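Local coordinates for clostripain-related protein (Bacteroides thetaiotaomicron, PDB 5L20) that probably acts as a clostripain-like (family C11) cysteine peptidase, this chain being an N-terminal portion of the longer protein, at residues A[26-29]-A[30-34]; A[93-96]-A[97-100]. All blocks are in the same frame, centred on the assembly; numbering follows the deposited sequence.

Interaction 1 (A[26-29]-A[30-34]); sequences FYQN and ISDLE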
loop_
_atom_site.group_PDB
_atom_site.type_symbol
_atom_site.label_atom_id
_atom_site.label_comp_id
_atom_site.label_asym_id
_atom_site.label_seq_id
_atom_site.Cartn_x
_atom_site.Cartn_y
_atom_site.Cartn_z
ATOM N N PHE A 26 -2.249 -10.661 3.680
ATOM C CA PHE A 26 -1.617 -9.398 3.349
ATOM C C PHE A 26 -0.423 -9.102 4.264
ATOM O O PHE A 26 0.611 -8.584 3.821
ATOM C CB PHE A 26 -2.625 -8.245 3.458
ATOM C CG PHE A 26 -3.727 -8.267 2.412
ATOM C CD1 PHE A 26 -3.684 -9.087 1.295
ATOM C CD2 PHE A 26 -4.821 -7.432 2.583
ATOM C CE1 PHE A 26 -4.718 -9.070 0.382
ATOM C CE2 PHE A 26 -5.852 -7.403 1.686
ATOM C CZ PHE A 26 -5.817 -8.220 0.594
ATOM N N TYR A 27 -0.566 -9.386 5.562
ATOM C CA TYR A 27 0.559 -9.193 6.452
ATOM C C TYR A 27 1.768 -10.028 6.014
ATOM O O TYR A 27 2.884 -9.540 6.050
ATOM C CB TYR A 27 0.165 -9.521 7.895
ATOM C CG TYR A 27 -0.657 -8.427 8.544
ATOM C CD1 TYR A 27 -0.156 -7.125 8.633
ATOM C CD2 TYR A 27 -1.913 -8.691 9.072
ATOM C CE1 TYR A 27 -0.902 -6.102 9.233
ATOM C CE2 TYR A 27 -2.670 -7.677 9.678
ATOM C CZ TYR A 27 -2.152 -6.402 9.753
ATOM O OH TYR A 27 -2.893 -5.394 10.353
ATOM N N GLN A 28 1.526 -11.248 5.537
ATOM C CA GLN A 28 2.623 -12.084 5.056
ATOM C C GLN A 28 3.183 -11.546 3.734
ATOM O O GLN A 28 4.390 -11.580 3.495
ATOM C CB GLN A 28 2.148 -13.538 4.905
ATOM C CG GLN A 28 3.192 -14.528 4.363
ATOM C CD GLN A 28 4.419 -14.662 5.273
ATOM O OE1 GLN A 28 4.314 -14.543 6.493
ATOM N NE2 GLN A 28 5.581 -14.895 4.676
ATOM N N ASN A 29 2.303 -11.026 2.865
ATOM C CA ASN A 29 2.795 -10.348 1.663
ATOM C C ASN A 29 3.752 -9.180 2.005
ATOM O O ASN A 29 4.812 -8.992 1.383
ATOM C CB ASN A 29 1.642 -9.768 0.824
ATOM C CG ASN A 29 0.757 -10.829 0.187
ATOM O OD1 ASN A 29 -0.452 -10.671 0.136
ATOM N ND2 ASN A 29 1.358 -11.920 -0.314
ATOM N N ILE A 30 3.375 -8.381 2.999
ATOM C CA ILE A 30 4.207 -7.261 3.420
ATOM C C ILE A 30 5.531 -7.759 4.003
ATOM O O ILE A 30 6.596 -7.247 3.661
ATOM C CB ILE A 30 3.451 -6.358 4.439
ATOM C CG1 ILE A 30 2.271 -5.645 3.739
ATOM C CG2 ILE A 30 4.422 -5.307 5.034
ATOM C CD1 ILE A 30 1.258 -5.059 4.693
ATOM N N SER A 31 5.457 -8.808 4.824
ATOM C CA SER A 31 6.668 -9.400 5.383
ATOM C C SER A 31 7.617 -9.895 4.285
ATOM O O SER A 31 8.832 -9.641 4.301
ATOM C CB SER A 31 6.305 -10.545 6.339
ATOM O OG SER A 31 7.491 -11.106 6.884
ATOM N N ASP A 32 7.045 -10.575 3.292
ATOM C CA ASP A 32 7.835 -11.032 2.151
ATOM C C ASP A 32 8.467 -9.870 1.389
ATOM O O ASP A 32 9.633 -9.915 0.992
ATOM C CB ASP A 32 6.962 -11.847 1.190
ATOM C CG ASP A 32 6.665 -13.247 1.696
ATOM O OD1 ASP A 32 7.188 -13.665 2.765
ATOM O OD2 ASP A 32 5.918 -13.954 0.994
ATOM N N LEU A 33 7.703 -8.799 1.175
ATOM C CA LEU A 33 8.268 -7.661 0.482
ATOM C C LEU A 33 9.356 -6.987 1.315
ATOM O O LEU A 33 10.362 -6.540 0.769
ATOM C CB LEU A 33 7.158 -6.682 0.109
ATOM C CG LEU A 33 7.557 -5.457 -0.723
ATOM C CD1 LEU A 33 8.138 -5.867 -2.061
ATOM C CD2 LEU A 33 6.362 -4.498 -0.940
ATOM N N GLU A 34 9.168 -6.934 2.628
ATOM C CA GLU A 34 10.200 -6.376 3.510
ATOM C C GLU A 34 11.527 -7.125 3.408
ATOM O O GLU A 34 12.591 -6.522 3.574
ATOM C CB GLU A 34 9.731 -6.371 4.964
ATOM C CG GLU A 34 8.722 -5.306 5.269
ATOM C CD GLU A 34 8.641 -4.960 6.747
ATOM O OE1 GLU A 34 9.636 -4.453 7.317
ATOM O OE2 GLU A 34 7.569 -5.173 7.331
HETATM O O HOH W 1 4.220 -12.557 -0.657
#
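Phe26 to Asn29 and Ile30 to Leu33 form one unbroken alpha-helix, each carbonyl of the first four accepting the N-H four residues on, as in Asp32 N to Gln28 O at 2.8 Å. On the solvent side this i to i+4 spacing also brings Gln28 and Asp32 together. The glutamine sends CG anti to its own N (chi1 178°) and then bends at chi2, turning its amide along the helix until NE2 is 2.8 Å from Asp32 OD1. The two side chains cross obliquely, amide and carboxylate standing 80° apart. Asp32 folds back over the preceding turn, its CG 3.3 Å from Gln28 O. The other carboxylate oxygen faces a different residue: a water donates to Asp32 OD2 at 2.7 Å and accepts from Asn29 ND2 at 3.0 Å, bridging side chains three residues apart. Helix 23-37 is the connection of a beta-alpha-beta unit between the adjacent parallel strands 10-16 and 45-52, and the side turned to those strands is apolar. There Ile30 lays CG1 alongside the carbonyl of the previous turn, 3.4 Å from Phe26 O, and its side chain rests on Leu16 and Met51. Phe26 packs on the same two strand residues, while Leu33 reaches Ile47. Beyond them, Glu34 turns its carboxylate to Ser70 and His72 of strand 69-79.

Interaction 2 (A[93-96]-A[97-100]); sequences LNDV and QRYS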
loop_
_atom_site.group_PDB
_atom_site.type_symbol
_atom_site.label_atom_id
_atom_site.label_comp_id
_atom_site.label_asym_id
_atom_site.label_seq_id
_atom_site.Cartn_x
_atom_site.Cartn_y
_atom_site.Cartn_z
ATOM N N LEU A 93 -4.512 8.411 -3.282
ATOM C CA LEU A 93 -3.409 8.568 -4.220
ATOM C C LEU A 93 -2.761 9.958 -4.121
ATOM O O LEU A 93 -1.575 10.121 -4.393
ATOM C CB LEU A 93 -3.902 8.319 -5.646
ATOM C CG LEU A 93 -4.228 6.869 -5.971
ATOM C CD1 LEU A 93 -4.830 6.801 -7.344
ATOM C CD2 LEU A 93 -2.981 5.986 -5.909
ATOM N N ASN A 94 -3.536 10.981 -3.750
ATOM C CA ASN A 94 -2.937 12.310 -3.538
ATOM C C ASN A 94 -2.056 12.318 -2.277
ATOM O O ASN A 94 -0.997 12.936 -2.262
ATOM C CB ASN A 94 -4.011 13.400 -3.424
ATOM C CG ASN A 94 -4.644 13.728 -4.761
ATOM O OD1 ASN A 94 -4.075 13.436 -5.827
ATOM N ND2 ASN A 94 -5.824 14.348 -4.722
ATOM N N ASP A 95 -2.473 11.558 -1.262
ATOM C CA ASP A 95 -1.617 11.372 -0.079
ATOM C C ASP A 95 -0.294 10.699 -0.513
ATOM O O ASP A 95 0.791 11.111 -0.109
ATOM C CB ASP A 95 -2.306 10.499 0.970
ATOM C CG ASP A 95 -3.428 11.206 1.708
ATOM O OD1 ASP A 95 -3.461 12.460 1.736
ATOM O OD2 ASP A 95 -4.242 10.472 2.301
ATOM N N VAL A 96 -0.389 9.634 -1.314
ATOM C CA VAL A 96 0.822 8.936 -1.761
ATOM C C VAL A 96 1.759 9.904 -2.474
ATOM O O VAL A 96 2.974 9.923 -2.231
ATOM C CB VAL A 96 0.449 7.745 -2.695
ATOM C CG1 VAL A 96 1.717 7.160 -3.369
ATOM C CG2 VAL A 96 -0.272 6.699 -1.875
ATOM N N GLN A 97 1.198 10.740 -3.346
ATOM C CA GLN A 97 2.026 11.674 -4.078
ATOM C C GLN A 97 2.657 12.737 -3.161
ATOM O O GLN A 97 3.791 13.115 -3.373
ATOM C CB GLN A 97 1.204 12.356 -5.163
ATOM C CG GLN A 97 0.755 11.416 -6.271
ATOM C CD GLN A 97 -0.178 12.148 -7.207
ATOM O OE1 GLN A 97 0.247 12.958 -8.051
ATOM N NE2 GLN A 97 -1.468 11.897 -7.041
ATOM N N ARG A 98 1.913 13.212 -2.161
ATOM C CA ARG A 98 2.447 14.216 -1.219
ATOM C C ARG A 98 3.590 13.633 -0.425
ATOM O O ARG A 98 4.631 14.275 -0.298
ATOM C CB ARG A 98 1.360 14.715 -0.271
ATOM C CG ARG A 98 0.613 15.930 -0.808
ATOM C CD ARG A 98 -0.407 16.479 0.210
ATOM N NE ARG A 98 -1.489 15.524 0.441
ATOM C CZ ARG A 98 -2.677 15.592 -0.154
ATOM N NH1 ARG A 98 -2.973 16.599 -0.966
ATOM N NH2 ARG A 98 -3.571 14.667 0.082
ATOM N N TYR A 99 3.419 12.427 0.107
ATOM C CA TYR A 99 4.490 11.829 0.895
ATOM C C TYR A 99 5.645 11.364 0.013
ATOM O O TYR A 99 6.798 11.308 0.462
ATOM C CB TYR A 99 3.966 10.664 1.729
ATOM C CG TYR A 99 3.156 11.094 2.921
ATOM C CD1 TYR A 99 3.791 11.634 4.034
ATOM C CD2 TYR A 99 1.771 10.949 2.949
ATOM C CE1 TYR A 99 3.060 12.010 5.147
ATOM C CE2 TYR A 99 1.021 11.342 4.065
ATOM C CZ TYR A 99 1.686 11.866 5.147
ATOM O OH TYR A 99 0.973 12.225 6.268
ATOM N N SER A 100 5.347 11.022 -1.246
ATOM C CA SER A 100 6.384 10.449 -2.100
ATOM C C SER A 100 6.344 11.047 -3.501
ATOM O O SER A 100 5.792 10.457 -4.421
ATOM C CB SER A 100 6.229 8.928 -2.168
ATOM O OG SER A 100 7.346 8.359 -2.849
HETATM O O HOH W 2 -0.659 13.824 2.497
#
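Asp95 and Arg98 meet in a salt bridge three residues apart near the end of helix 86-99, with Arg98 NH2 2.8 Å from Asp95 OD1. The oxygen lies in the guanidinium plane, yet it is approached on its anti side, 31° out of the carboxylate plane. A bend at chi3 (-66°) folds the arginine back over the helix, placing Asn94 O over one guanidinium face. Water 2 also links them, accepting from Arg98 NE at 2.8 Å and donating to Asp95 OD1 at 3.2 Å. Alongside, Leu93 O is gripped twice by Gln97: the backbone N bonds at 3.0 Å, and NE2 comes at 3.2 Å from the opposite face, well above the carbonyl plane rather than on a lone pair. Further out, Asp95 OD2 makes a salt bridge to Lys76 and a hydrogen bond to Tyr78, which probably steady the carboxylate. Where the helix stops, Ser100 N still bonds to Val96 O at 2.8 Å, while Ser100 OG is bonded to Thr11 and Arg46. The helix packs against one face of the sheet, with Val96 on Thr11 and Phe13 of strand 10-16 and Ile48 of strand 45-52, and Tyr99 against Leu60 and Leu75 of strands 57-66 and 69-79.

How the interactions relate
From the N terminus, strand 10-16 leads into helix 23-37, which holds interaction 1, and strand 45-52 then completes the parallel crossover. Antiparallel strands 57-66 and 69-79 extend the sheet to one edge; helix 86-99, holding interaction 2, carries the chain to strand 104-109 at the other. The contacts come in series and neither nest nor cross; each is made within its helix and closes no long loop. The centres of interactions 1 and 2 are about 21 Å apart, on opposite sides of the chain's centre. Both helices nevertheless pack on strands 10-16 and 45-52, giving the layered alpha/beta/alpha build consistent with the caspase-like fold of clostripain relatives.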